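Hypothetical protein PH1109 (PDB 2D59) is of unknown function but belongs to the CoA-binding domain family and has a Rossmann-like fold, a parallel beta sheet flanked by helices. Local coordinates at residues W106-T111 / N130-R135; Y68-D73 / V94-K99; D8-E13 / G124-A129; Y22-L27 / P75-V80. One frame throughout, in Å; residues are numbered along the deposited sequence.

Contact 1 of 4, residues W106-T111 / N130-R135; sequences WFQYNT and NRCMMR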
loop_
_atom_site.group_PDB
_atom_site.type_symbol
_atom_site.label_atom_id
_atom_site.label_comp_id
_atom_site.label_asym_id
_atom_site.label_seq_id
_atom_site.Cartn_x
_atom_site.Cartn_y
_atom_site.Cartn_z
ATOM N N TRP A 106 3.739 1.225 2.650
ATOM C CA TRP A 106 2.655 1.776 3.443
ATOM C C TRP A 106 1.970 0.697 4.274
ATOM O O TRP A 106 1.282 -0.166 3.733
ATOM C CB TRP A 106 1.642 2.449 2.510
ATOM C CG TRP A 106 0.579 3.243 3.210
ATOM C CD1 TRP A 106 -0.289 2.790 4.162
ATOM C CD2 TRP A 106 0.248 4.622 2.990
ATOM N NE1 TRP A 106 -1.139 3.797 4.546
ATOM C CE2 TRP A 106 -0.835 4.931 3.841
ATOM C CE3 TRP A 106 0.756 5.623 2.149
ATOM C CZ2 TRP A 106 -1.415 6.205 3.887
ATOM C CZ3 TRP A 106 0.176 6.890 2.192
ATOM C CH2 TRP A 106 -0.899 7.167 3.055
ATOM N N PHE A 107 2.171 0.751 5.589
ATOM C CA PHE A 107 1.565 -0.203 6.511
ATOM C C PHE A 107 0.186 0.293 6.936
ATOM O O PHE A 107 0.067 1.301 7.634
ATOM C CB PHE A 107 2.443 -0.365 7.756
ATOM C CG PHE A 107 3.731 -1.108 7.510
ATOM C CD1 PHE A 107 3.788 -2.495 7.636
ATOM C CD2 PHE A 107 4.889 -0.419 7.170
ATOM C CE1 PHE A 107 4.986 -3.182 7.429
ATOM C CE2 PHE A 107 6.094 -1.097 6.961
ATOM C CZ PHE A 107 6.139 -2.481 7.092
ATOM N N GLN A 108 -0.857 -0.410 6.510
ATOM C CA GLN A 108 -2.216 -0.040 6.880
ATOM C C GLN A 108 -2.415 -0.414 8.352
ATOM O O GLN A 108 -1.540 -1.022 8.969
ATOM C CB GLN A 108 -3.222 -0.786 6.000
ATOM C CG GLN A 108 -3.230 -0.368 4.531
ATOM C CD GLN A 108 -4.106 0.840 4.258
ATOM O OE1 GLN A 108 -5.190 0.977 4.830
ATOM N NE2 GLN A 108 -3.657 1.707 3.360
ATOM N N TYR A 109 -3.561 -0.052 8.912
ATOM C CA TYR A 109 -3.848 -0.345 10.311
ATOM C C TYR A 109 -3.653 -1.815 10.689
ATOM O O TYR A 109 -4.057 -2.720 9.957
ATOM C CB TYR A 109 -5.278 0.088 10.652
ATOM C CG TYR A 109 -5.504 1.581 10.543
ATOM C CD1 TYR A 109 -4.693 2.477 11.236
ATOM C CD2 TYR A 109 -6.536 2.099 9.755
ATOM C CE1 TYR A 109 -4.900 3.851 11.151
ATOM C CE2 TYR A 109 -6.751 3.476 9.664
ATOM C CZ TYR A 109 -5.928 4.343 10.368
ATOM O OH TYR A 109 -6.137 5.704 10.302
ATOM N N ASN A 110 -3.017 -2.030 11.837
ATOM C CA ASN A 110 -2.768 -3.363 12.376
ATOM C C ASN A 110 -1.962 -4.297 11.475
ATOM O O ASN A 110 -2.235 -5.496 11.424
ATOM C CB ASN A 110 -4.098 -4.033 12.734
ATOM C CG ASN A 110 -4.929 -3.207 13.698
ATOM O OD1 ASN A 110 -5.349 -2.095 13.377
ATOM N ND2 ASN A 110 -5.167 -3.746 14.887
ATOM N N THR A 111 -0.972 -3.755 10.773
ATOM C CA THR A 111 -0.134 -4.570 9.896
ATOM C C THR A 111 1.351 -4.327 10.158
ATOM O O THR A 111 2.206 -5.043 9.638
ATOM C CB THR A 111 -0.380 -4.245 8.405
ATOM O OG1 THR A 111 0.180 -2.961 8.100
ATOM C CG2 THR A 111 -1.864 -4.217 8.095
ATOM N N ASN A 130 0.640 2.810 10.039
ATOM C CA ASN A 130 -0.569 2.941 10.832
ATOM C C ASN A 130 -1.428 4.114 10.375
ATOM O O ASN A 130 -1.847 4.956 11.170
ATOM C CB ASN A 130 -0.234 3.063 12.317
ATOM C CG ASN A 130 -1.314 2.468 13.194
ATOM O OD1 ASN A 130 -1.780 1.357 12.938
ATOM N ND2 ASN A 130 -1.714 3.195 14.232
ATOM N N ARG A 131 -1.656 4.157 9.066
ATOM C CA ARG A 131 -2.490 5.159 8.418
ATOM C C ARG A 131 -3.191 4.389 7.305
ATOM O O ARG A 131 -2.761 3.296 6.938
ATOM C CB ARG A 131 -1.657 6.274 7.771
ATOM C CG ARG A 131 -0.726 7.047 8.686
ATOM C CD ARG A 131 -0.164 8.230 7.905
ATOM N NE ARG A 131 0.972 8.875 8.557
ATOM C CZ ARG A 131 0.953 10.110 9.048
ATOM N NH1 ARG A 131 -0.150 10.842 8.971
ATOM N NH2 ARG A 131 2.045 10.618 9.603
ATOM N N CYS A 132 -4.263 4.955 6.771
ATOM C CA CYS A 132 -4.994 4.327 5.682
ATOM C C CYS A 132 -4.897 5.240 4.465
ATOM O O CYS A 132 -5.142 6.441 4.575
ATOM C CB CYS A 132 -6.458 4.135 6.071
ATOM S SG CYS A 132 -7.495 3.552 4.716
ATOM N N MET A 133 -4.538 4.688 3.309
ATOM C CA MET A 133 -4.415 5.513 2.108
ATOM C C MET A 133 -5.692 6.280 1.789
ATOM O O MET A 133 -5.638 7.432 1.363
ATOM C CB MET A 133 -3.995 4.667 0.901
ATOM C CG MET A 133 -2.537 4.219 0.944
ATOM S SD MET A 133 -1.922 3.682 -0.676
ATOM C CE MET A 133 -1.564 5.296 -1.450
ATOM N N MET A 134 -6.842 5.647 1.997
ATOM C CA MET A 134 -8.113 6.304 1.732
ATOM C C MET A 134 -8.393 7.413 2.740
ATOM O O MET A 134 -8.757 8.530 2.361
ATOM C CB MET A 134 -9.258 5.294 1.776
ATOM C CG MET A 134 -10.620 5.943 1.674
ATOM S SD MET A 134 -11.941 4.726 1.604
ATOM C CE MET A 134 -12.079 4.287 3.315
ATOM N N ARG A 135 -8.238 7.094 4.023
ATOM C CA ARG A 135 -8.475 8.065 5.080
ATOM C C ARG A 135 -7.588 9.291 4.894
ATOM O O ARG A 135 -8.055 10.428 4.994
ATOM C CB ARG A 135 -8.193 7.442 6.448
ATOM C CG ARG A 135 -8.791 8.229 7.606
ATOM C CD ARG A 135 -9.947 7.465 8.241
ATOM N NE ARG A 135 -9.477 6.432 9.161
ATOM C CZ ARG A 135 -10.253 5.488 9.687
ATOM N NH1 ARG A 135 -9.739 4.595 10.521
ATOM N NH2 ARG A 135 -11.540 5.428 9.369
HETATM O O HOH W 1 0.126 -0.751 11.622
HETATM O O HOH W 2 -5.213 7.226 8.057
HETATM O O HOH W 3 -3.324 7.208 11.618
HETATM O O HOH W 4 -2.362 -0.935 14.364
#

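Contact 2 of 4, residues Y68-D73 / V94-K99; sequences YPSVLD and VEQAIK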
loop_
_atom_site.group_PDB
_atom_site.type_symbol
_atom_site.label_atom_id
_atom_site.label_comp_id
_atom_site.label_asym_id
_atom_site.label_seq_id
_atom_site.Cartn_x
_atom_site.Cartn_y
_atom_site.Cartn_z
ATOM N N TYR A 68 -2.039 -10.217 -8.995
ATOM C CA TYR A 68 -0.813 -11.012 -9.025
ATOM C C TYR A 68 -0.502 -11.691 -7.689
ATOM O O TYR A 68 -0.852 -11.186 -6.624
ATOM C CB TYR A 68 0.368 -10.127 -9.444
ATOM C CG TYR A 68 0.165 -9.428 -10.771
ATOM C CD1 TYR A 68 -0.665 -8.310 -10.876
ATOM C CD2 TYR A 68 0.779 -9.903 -11.928
ATOM C CE1 TYR A 68 -0.879 -7.683 -12.104
ATOM C CE2 TYR A 68 0.572 -9.287 -13.159
ATOM C CZ TYR A 68 -0.255 -8.180 -13.241
ATOM O OH TYR A 68 -0.455 -7.574 -14.462
ATOM N N PRO A 69 0.155 -12.862 -7.735
ATOM C CA PRO A 69 0.498 -13.588 -6.508
ATOM C C PRO A 69 1.667 -12.957 -5.752
ATOM O O PRO A 69 1.864 -13.222 -4.567
ATOM C CB PRO A 69 0.822 -14.989 -7.021
ATOM C CG PRO A 69 1.439 -14.707 -8.348
ATOM C CD PRO A 69 0.522 -13.648 -8.928
ATOM N N SER A 70 2.432 -12.120 -6.445
ATOM C CA SER A 70 3.583 -11.443 -5.854
ATOM C C SER A 70 3.786 -10.058 -6.458
ATOM O O SER A 70 3.405 -9.807 -7.601
ATOM C CB SER A 70 4.850 -12.275 -6.066
ATOM O OG SER A 70 6.011 -11.499 -5.821
ATOM N N VAL A 71 4.394 -9.163 -5.686
ATOM C CA VAL A 71 4.653 -7.806 -6.151
ATOM C C VAL A 71 5.596 -7.798 -7.352
ATOM O O VAL A 71 5.445 -6.987 -8.268
ATOM C CB VAL A 71 5.274 -6.937 -5.032
ATOM C CG1 VAL A 71 5.668 -5.579 -5.587
ATOM C CG2 VAL A 71 4.284 -6.771 -3.891
ATOM N N LEU A 72 6.568 -8.704 -7.344
ATOM C CA LEU A 72 7.539 -8.794 -8.427
ATOM C C LEU A 72 6.932 -9.266 -9.747
ATOM O O LEU A 72 7.511 -9.044 -10.810
ATOM C CB LEU A 72 8.688 -9.725 -8.027
ATOM C CG LEU A 72 9.619 -9.207 -6.927
ATOM C CD1 LEU A 72 10.679 -10.252 -6.612
ATOM C CD2 LEU A 72 10.271 -7.908 -7.379
ATOM N N ASP A 73 5.771 -9.912 -9.680
ATOM C CA ASP A 73 5.108 -10.405 -10.885
ATOM C C ASP A 73 4.447 -9.285 -11.680
ATOM O O ASP A 73 4.132 -9.452 -12.858
ATOM C CB ASP A 73 4.059 -11.462 -10.531
ATOM C CG ASP A 73 4.669 -12.712 -9.938
ATOM O OD1 ASP A 73 5.659 -13.214 -10.508
ATOM O OD2 ASP A 73 4.154 -13.200 -8.911
ATOM N N VAL A 94 7.829 -6.956 1.907
ATOM C CA VAL A 94 8.766 -5.844 1.974
ATOM C C VAL A 94 9.980 -6.212 1.127
ATOM O O VAL A 94 10.502 -5.389 0.380
ATOM C CB VAL A 94 9.225 -5.567 3.422
ATOM C CG1 VAL A 94 10.397 -4.593 3.424
ATOM C CG2 VAL A 94 8.074 -4.991 4.223
ATOM N N GLU A 95 10.422 -7.460 1.253
ATOM C CA GLU A 95 11.560 -7.948 0.489
ATOM C C GLU A 95 11.237 -7.839 -0.997
ATOM O O GLU A 95 12.101 -7.505 -1.809
ATOM C CB GLU A 95 11.861 -9.400 0.872
ATOM C CG GLU A 95 12.342 -9.552 2.310
ATOM C CD GLU A 95 12.524 -10.998 2.730
ATOM O OE1 GLU A 95 13.017 -11.230 3.854
ATOM O OE2 GLU A 95 12.175 -11.903 1.943
ATOM N N GLN A 96 9.982 -8.115 -1.344
ATOM C CA GLN A 96 9.528 -8.023 -2.726
ATOM C C GLN A 96 9.546 -6.566 -3.167
ATOM O O GLN A 96 10.031 -6.239 -4.248
ATOM C CB GLN A 96 8.108 -8.575 -2.858
ATOM C CG GLN A 96 8.015 -10.089 -2.897
ATOM C CD GLN A 96 6.582 -10.572 -2.913
ATOM O OE1 GLN A 96 5.700 -9.917 -3.472
ATOM N NE2 GLN A 96 6.338 -11.727 -2.306
ATOM N N ALA A 97 9.006 -5.691 -2.322
ATOM C CA ALA A 97 8.967 -4.263 -2.618
ATOM C C ALA A 97 10.384 -3.751 -2.854
ATOM O O ALA A 97 10.613 -2.912 -3.719
ATOM C CB ALA A 97 8.320 -3.507 -1.459
ATOM N N ILE A 98 11.329 -4.266 -2.072
ATOM C CA ILE A 98 12.726 -3.870 -2.192
ATOM C C ILE A 98 13.245 -4.263 -3.560
ATOM O O ILE A 98 13.863 -3.460 -4.252
ATOM C CB ILE A 98 13.613 -4.558 -1.134
ATOM C CG1 ILE A 98 13.131 -4.181 0.263
ATOM C CG2 ILE A 98 15.060 -4.122 -1.292
ATOM C CD1 ILE A 98 13.105 -2.692 0.496
ATOM N N LYS A 99 13.014 -5.516 -3.934
ATOM C CA LYS A 99 13.466 -6.023 -5.226
ATOM C C LYS A 99 12.786 -5.292 -6.377
ATOM O O LYS A 99 13.399 -5.040 -7.410
ATOM C CB LYS A 99 13.181 -7.526 -5.340
ATOM C CG LYS A 99 14.042 -8.411 -4.447
ATOM C CD LYS A 99 15.526 -8.132 -4.652
ATOM C CE LYS A 99 16.387 -9.306 -4.216
ATOM N NZ LYS A 99 16.204 -10.474 -5.122
HETATM O O HOH W 5 3.454 -13.599 -2.257
#

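Contact 3 of 4, residues D8-E13 / G124-A129; sequences DGLTDE and GLIIVA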
loop_
_atom_site.group_PDB
_atom_site.type_symbol
_atom_site.label_atom_id
_atom_site.label_comp_id
_atom_site.label_asym_id
_atom_site.label_seq_id
_atom_site.Cartn_x
_atom_site.Cartn_y
_atom_site.Cartn_z
ATOM N N ASP A 8 4.662 6.371 11.872
ATOM C CA ASP A 8 5.744 7.098 11.218
ATOM C C ASP A 8 5.775 8.525 11.759
ATOM O O ASP A 8 4.840 8.958 12.435
ATOM C CB ASP A 8 5.536 7.123 9.700
ATOM C CG ASP A 8 4.282 7.865 9.300
ATOM O OD1 ASP A 8 3.259 7.208 9.003
ATOM O OD2 ASP A 8 4.314 9.112 9.290
ATOM N N GLY A 9 6.847 9.255 11.462
ATOM C CA GLY A 9 6.961 10.621 11.941
ATOM C C GLY A 9 6.764 11.674 10.865
ATOM O O GLY A 9 7.088 12.845 11.066
ATOM N N LEU A 10 6.225 11.264 9.722
ATOM C CA LEU A 10 5.992 12.184 8.615
ATOM C C LEU A 10 4.883 13.192 8.936
ATOM O O LEU A 10 4.013 12.937 9.772
ATOM C CB LEU A 10 5.632 11.389 7.355
ATOM C CG LEU A 10 6.601 10.264 6.971
ATOM C CD1 LEU A 10 6.056 9.511 5.768
ATOM C CD2 LEU A 10 7.982 10.840 6.658
ATOM N N THR A 11 4.918 14.336 8.261
ATOM C CA THR A 11 3.932 15.394 8.461
ATOM C C THR A 11 2.784 15.246 7.471
ATOM O O THR A 11 2.871 14.462 6.525
ATOM C CB THR A 11 4.556 16.781 8.237
ATOM O OG1 THR A 11 4.917 16.921 6.856
ATOM C CG2 THR A 11 5.800 16.952 9.096
ATOM N N ASP A 12 1.707 15.997 7.680
ATOM C CA ASP A 12 0.581 15.924 6.760
ATOM C C ASP A 12 1.048 16.325 5.366
ATOM O O ASP A 12 0.536 15.831 4.364
ATOM C CB ASP A 12 -0.557 16.842 7.212
ATOM C CG ASP A 12 -1.357 16.255 8.357
ATOM O OD1 ASP A 12 -2.328 16.902 8.796
ATOM O OD2 ASP A 12 -1.013 15.145 8.814
ATOM N N GLU A 13 2.032 17.219 5.311
ATOM C CA GLU A 13 2.574 17.690 4.042
ATOM C C GLU A 13 3.288 16.553 3.315
ATOM O O GLU A 13 3.165 16.404 2.098
ATOM C CB GLU A 13 3.559 18.838 4.286
ATOM C CG GLU A 13 3.554 19.894 3.199
ATOM C CD GLU A 13 2.339 20.801 3.283
ATOM O OE1 GLU A 13 1.209 20.276 3.375
ATOM O OE2 GLU A 13 2.510 22.038 3.254
ATOM N N GLY A 124 16.317 2.179 1.876
ATOM C CA GLY A 124 16.011 3.487 1.322
ATOM C C GLY A 124 14.539 3.743 1.056
ATOM O O GLY A 124 14.180 4.761 0.468
ATOM N N LEU A 125 13.684 2.823 1.489
ATOM C CA LEU A 125 12.245 2.962 1.292
ATOM C C LEU A 125 11.627 3.897 2.317
ATOM O O LEU A 125 11.947 3.833 3.503
ATOM C CB LEU A 125 11.560 1.597 1.397
ATOM C CG LEU A 125 11.733 0.620 0.234
ATOM C CD1 LEU A 125 10.900 1.095 -0.936
ATOM C CD2 LEU A 125 13.203 0.507 -0.146
ATOM N N ILE A 126 10.741 4.772 1.850
ATOM C CA ILE A 126 10.049 5.698 2.732
ATOM C C ILE A 126 8.991 4.867 3.448
ATOM O O ILE A 126 8.362 4.011 2.832
ATOM C CB ILE A 126 9.353 6.801 1.935
ATOM C CG1 ILE A 126 10.391 7.596 1.142
ATOM C CG2 ILE A 126 8.589 7.716 2.872
ATOM C CD1 ILE A 126 9.784 8.613 0.202
ATOM N N ILE A 127 8.795 5.120 4.737
ATOM C CA ILE A 127 7.827 4.354 5.511
ATOM C C ILE A 127 6.633 5.155 6.020
ATOM O O ILE A 127 6.787 6.176 6.695
ATOM C CB ILE A 127 8.520 3.687 6.720
ATOM C CG1 ILE A 127 9.676 2.815 6.222
ATOM C CG2 ILE A 127 7.523 2.833 7.510
ATOM C CD1 ILE A 127 10.562 2.292 7.320
ATOM N N VAL A 128 5.439 4.694 5.667
ATOM C CA VAL A 128 4.209 5.306 6.146
ATOM C C VAL A 128 3.641 4.169 6.982
ATOM O O VAL A 128 3.596 3.025 6.525
ATOM C CB VAL A 128 3.240 5.662 4.997
ATOM C CG1 VAL A 128 1.939 6.217 5.569
ATOM C CG2 VAL A 128 3.888 6.689 4.074
ATOM N N ALA A 129 3.241 4.459 8.213
ATOM C CA ALA A 129 2.741 3.389 9.064
ATOM C C ALA A 129 1.574 3.750 9.963
ATOM O O ALA A 129 1.528 4.825 10.575
ATOM C CB ALA A 129 3.887 2.827 9.899
#

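Contact 4 of 4, residues Y22-L27 / P75-V80; sequences YKKIAL and PDKIEV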
loop_
_atom_site.group_PDB
_atom_site.type_symbol
_atom_site.label_atom_id
_atom_site.label_comp_id
_atom_site.label_asym_id
_atom_site.label_seq_id
_atom_site.Cartn_x
_atom_site.Cartn_y
_atom_site.Cartn_z
ATOM N N TYR A 22 3.123 9.740 -6.172
ATOM C CA TYR A 22 3.099 8.321 -6.504
ATOM C C TYR A 22 1.686 7.817 -6.791
ATOM O O TYR A 22 0.831 7.780 -5.905
ATOM C CB TYR A 22 3.730 7.512 -5.369
ATOM C CG TYR A 22 5.146 7.938 -5.050
ATOM C CD1 TYR A 22 6.151 7.867 -6.016
ATOM C CD2 TYR A 22 5.481 8.421 -3.784
ATOM C CE1 TYR A 22 7.455 8.270 -5.731
ATOM C CE2 TYR A 22 6.783 8.826 -3.490
ATOM C CZ TYR A 22 7.762 8.748 -4.466
ATOM O OH TYR A 22 9.048 9.148 -4.180
ATOM N N LYS A 23 1.455 7.428 -8.043
ATOM C CA LYS A 23 0.156 6.925 -8.471
ATOM C C LYS A 23 0.182 5.427 -8.765
ATOM O O LYS A 23 -0.866 4.829 -8.988
ATOM C CB LYS A 23 -0.313 7.669 -9.726
ATOM C CG LYS A 23 -0.437 9.172 -9.551
ATOM C CD LYS A 23 -1.430 9.522 -8.454
ATOM C CE LYS A 23 -1.553 11.028 -8.286
ATOM N NZ LYS A 23 -2.496 11.397 -7.190
ATOM N N LYS A 24 1.374 4.833 -8.773
ATOM C CA LYS A 24 1.523 3.404 -9.052
ATOM C C LYS A 24 1.499 2.631 -7.737
ATOM O O LYS A 24 2.504 2.566 -7.021
ATOM C CB LYS A 24 2.846 3.144 -9.781
ATOM C CG LYS A 24 3.103 4.076 -10.954
ATOM C CD LYS A 24 2.118 3.860 -12.088
ATOM C CE LYS A 24 2.372 2.542 -12.800
ATOM N NZ LYS A 24 1.479 2.383 -13.980
ATOM N N ILE A 25 0.349 2.039 -7.426
ATOM C CA ILE A 25 0.182 1.303 -6.178
ATOM C C ILE A 25 0.022 -0.203 -6.315
ATOM O O ILE A 25 -0.789 -0.684 -7.105
ATOM C CB ILE A 25 -1.069 1.784 -5.389
ATOM C CG1 ILE A 25 -1.169 3.304 -5.412
ATOM C CG2 ILE A 25 -1.005 1.281 -3.946
ATOM C CD1 ILE A 25 -1.852 3.814 -6.640
ATOM N N ALA A 26 0.804 -0.938 -5.532
ATOM C CA ALA A 26 0.705 -2.386 -5.486
ATOM C C ALA A 26 -0.055 -2.593 -4.177
ATOM O O ALA A 26 0.451 -2.266 -3.101
ATOM C CB ALA A 26 2.087 -3.018 -5.411
ATOM N N LEU A 27 -1.274 -3.110 -4.264
ATOM C CA LEU A 27 -2.079 -3.304 -3.066
ATOM C C LEU A 27 -2.073 -4.771 -2.654
ATOM O O LEU A 27 -2.765 -5.604 -3.243
ATOM C CB LEU A 27 -3.505 -2.800 -3.323
ATOM C CG LEU A 27 -4.387 -2.541 -2.099
ATOM C CD1 LEU A 27 -5.262 -1.308 -2.337
ATOM C CD2 LEU A 27 -5.232 -3.770 -1.814
ATOM N N PRO A 75 4.051 -6.383 -14.017
ATOM C CA PRO A 75 4.832 -5.880 -15.153
ATOM C C PRO A 75 5.224 -4.408 -15.029
ATOM O O PRO A 75 6.372 -4.038 -15.264
ATOM C CB PRO A 75 3.900 -6.110 -16.347
ATOM C CG PRO A 75 3.023 -7.234 -15.900
ATOM C CD PRO A 75 2.741 -6.877 -14.469
ATOM N N ASP A 76 4.257 -3.574 -14.660
ATOM C CA ASP A 76 4.479 -2.137 -14.531
ATOM C C ASP A 76 5.273 -1.742 -13.292
ATOM O O ASP A 76 5.373 -2.509 -12.334
ATOM C CB ASP A 76 3.135 -1.409 -14.537
ATOM C CG ASP A 76 2.383 -1.604 -15.840
ATOM O OD1 ASP A 76 1.236 -1.127 -15.956
ATOM O OD2 ASP A 76 2.945 -2.247 -16.752
ATOM N N LYS A 77 5.838 -0.537 -13.320
ATOM C CA LYS A 77 6.620 -0.048 -12.193
ATOM C C LYS A 77 5.694 0.233 -11.018
ATOM O O LYS A 77 4.565 0.696 -11.197
ATOM C CB LYS A 77 7.385 1.230 -12.563
ATOM C CG LYS A 77 6.529 2.488 -12.682
ATOM C CD LYS A 77 5.763 2.562 -13.994
ATOM C CE LYS A 77 6.691 2.817 -15.177
ATOM N NZ LYS A 77 7.577 1.658 -15.470
ATOM N N ILE A 78 6.176 -0.061 -9.819
ATOM C CA ILE A 78 5.404 0.161 -8.602
ATOM C C ILE A 78 6.144 1.156 -7.729
ATOM O O ILE A 78 7.350 1.033 -7.525
ATOM C CB ILE A 78 5.211 -1.151 -7.823
ATOM C CG1 ILE A 78 4.308 -2.081 -8.630
ATOM C CG2 ILE A 78 4.590 -0.881 -6.464
ATOM C CD1 ILE A 78 2.936 -1.491 -8.926
ATOM N N GLU A 79 5.419 2.144 -7.215
ATOM C CA GLU A 79 6.025 3.160 -6.366
ATOM C C GLU A 79 5.645 2.963 -4.903
ATOM O O GLU A 79 6.481 3.111 -4.012
ATOM C CB GLU A 79 5.602 4.547 -6.844
ATOM C CG GLU A 79 5.904 4.781 -8.324
ATOM C CD GLU A 79 5.250 6.032 -8.876
ATOM O OE1 GLU A 79 4.029 6.204 -8.683
ATOM O OE2 GLU A 79 5.954 6.838 -9.516
ATOM N N VAL A 80 4.383 2.617 -4.662
ATOM C CA VAL A 80 3.896 2.403 -3.303
ATOM C C VAL A 80 3.359 0.990 -3.089
ATOM O O VAL A 80 2.543 0.493 -3.867
ATOM C CB VAL A 80 2.756 3.396 -2.941
ATOM C CG1 VAL A 80 2.299 3.164 -1.502
ATOM C CG2 VAL A 80 3.224 4.832 -3.127
#

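Contact 1 of 4, residues W106-T111 / N130-R135
At the C-terminal ends of two neighbouring parallel strands of a Rossmann-like sheet, the chain turns out of strand 104-107 through a type II turn, Gln108 to Thr111, and meets the link between strand 126-129 and helix 133-141. Trp106 carries the buried half. The indole swings across the contact because chi1 (-171°) sets CG opposite the backbone N, and NE1 donates to Arg131 O at 2.9 Å; the acceptor lies in the ring plane, while the N-H comes down from above the carbonyl plane. Met133 CG sits over the centre of the six-membered ring, 3.5 Å from its centroid, and Met133 SD stands farther above the same ring, a Met-aromatic contact. Backbone pairing continues one step past the strand as Asn130 N donates to Phe107 O at 2.9 Å. On the outer half the Tyr109 ring stands nearly perpendicular to the Asn130 amide, whose CG lies at its edge, while Asn130 ND2 donates to the backbone O of Arg5. Cys132 CB approaches Tyr109 CE2 at 3.7 Å, and one water joins Tyr109 OH to Cys132 N. Two further waters bind Asn130 OD1, one linking it to Gln108 O and the other to Asn110 N. Cys132 also N-caps helix 133-141 through a weak bond from Arg135 N to SG. Gln108 NE2 is held by Asp82 of strand 80-83, and helix 12-21 packs on Trp106 and Met133 through Leu19.

Contact 2 of 4, residues Y68-D73 / V94-K99
Gln96 OE1 is the polar hub between helix 87-100 and the loop that precedes strand 80-83. It accepts from Val71 N at 2.7 Å with an N-H...O angle of 160°, the donor tilted from the amide plane, and Ser70 OG lies 2.8 Å from the same Gln96 OE1, at best a weak bond. The Gln96 chain is extended beyond CG (chi2 175°), which carries the amide from the helix surface to the loop backbone. On the way its CB passes Val71 CB at 3.9 Å. A little farther along, Leu72 lays CD2 against Lys99 CB, 3.6 Å away, and at the same distance from Gln96 O, while the charged end of Lys99 leads away from the loop. The next shell fixes the loop itself: Ser70 OG accepts from Leu72 N at 3.2 Å, an ST turn, and Asp73 N bonds back to Ser70 O. A water donates to Pro69 O and makes a weak, long bond with Gln96 NE2. This is a surface contact, in which one side-chain carbonyl meets a backbone N-H. Val71 and Leu72 also touch Lys100 in the last turn of the helix. From the other side of helix 87-100, Val94 packs on Ala116 and Ala120 of helix 114-122.

Contact 3 of 4, residues D8-E13 / G124-A129
Asp8 and Ala129 make the polar part of this contact. Ala129 N donates to Asp8 OD1 at 2.9 Å in a nearly straight bond, 173° at the hydrogen, arriving on the anti side of the carboxylate and slightly out of its plane. The other oxygen, OD2, accepts from Leu10 N at 2.9 Å through its anti lone pair, closing an Asx turn. Asp8 CG lies between the backbone N and the carbonyl carbon (chi1 63°), a torsion that turns the carboxylate to face both N-H groups. OD2 also forms a salt bridge with Arg131, which would help to keep Asp8 charged. Strand 126-129 is an outermost strand of the parallel sheet in this chain, and here the segment before helix 12-21 runs along its outer border: Ala129 pairs through its backbone with Ile7, while strand 104-107 occupies the inner side. Apolar contact comes from Leu10. Its CD1 meets Val128 CG2 at 3.9 Å, the two side chains crossing at about a right angle, and reaches Ile126 CG2 at 4.2 Å. The same methyl lies 3.5 Å from Ile127 O. Leu10 packs further on Ile15 and Ile126 on Ile18, both of helix 12-21, which Thr11 N-caps.

Contact 4 of 4, residues Y22-L27 / P75-V80
The Tyr22 ring and the Glu79 carboxylate are turned 81° against each other, with Glu79 CD at the ring's edge and in its plane; Tyr22 CD1 lies 3.5 Å from Glu79 CB. Val80 CG2 touches Tyr22 CB. Glu79 OE1 points back to the backbone where helix 12-21 gives way to strand 24-28: it accepts from Lys24 N at 3.0 Å, on the anti side and out of the carboxylate plane, and more weakly from Lys23 N. Glu79 is extended beyond CG (chi2 169°), long enough to reach these two N-H groups from the adjoining segment 75-80. Lys24 O returns two bonds, from Glu79 N and Val80 N, each 3.0 Å long. Parallel pairing of the central Rossmann-like strands begins at this point, where Ile25 bridges Val80 and Ala26 N donates to Val80 O at 2.8 Å. The side chains of that bridging pair lie on one face of the sheet, Val80 meeting Val104 and Trp106 of strand 104-107. Ala26 CB presses on Ile78 CG2 at 3.5 Å, tight for two carbons. The bent Lys24 chain brings CE to 3.3 Å from Lys77 O, and its NZ forms a salt bridge with Asp51 and a hydrogen bond with Tyr53 OH, both from strand 51-55.

Contacts 1, 3 and 4 all reach the parallel sheet, but at different places: contact 4 starts the pairing of strands 24-28 and 80-83, contact 1 lies at the C-terminal end of strand 104-107 and just past that of strand 126-129, and contact 3 borders the outermost strand 126-129. Contact 1 is the buried one, rich in aromatic and sulfur packing; contacts 3 and 4 are partly buried, each using an acidic side chain to accept backbone N-H groups. Contact 2, on the surface, relies on an uncharged amide. Arg131 joins contact 1 to Asp8 of contact 3, Trp106 touches Val80 of contact 4, and contact 2 meets contact 4 where Tyr68 packs on Pro75.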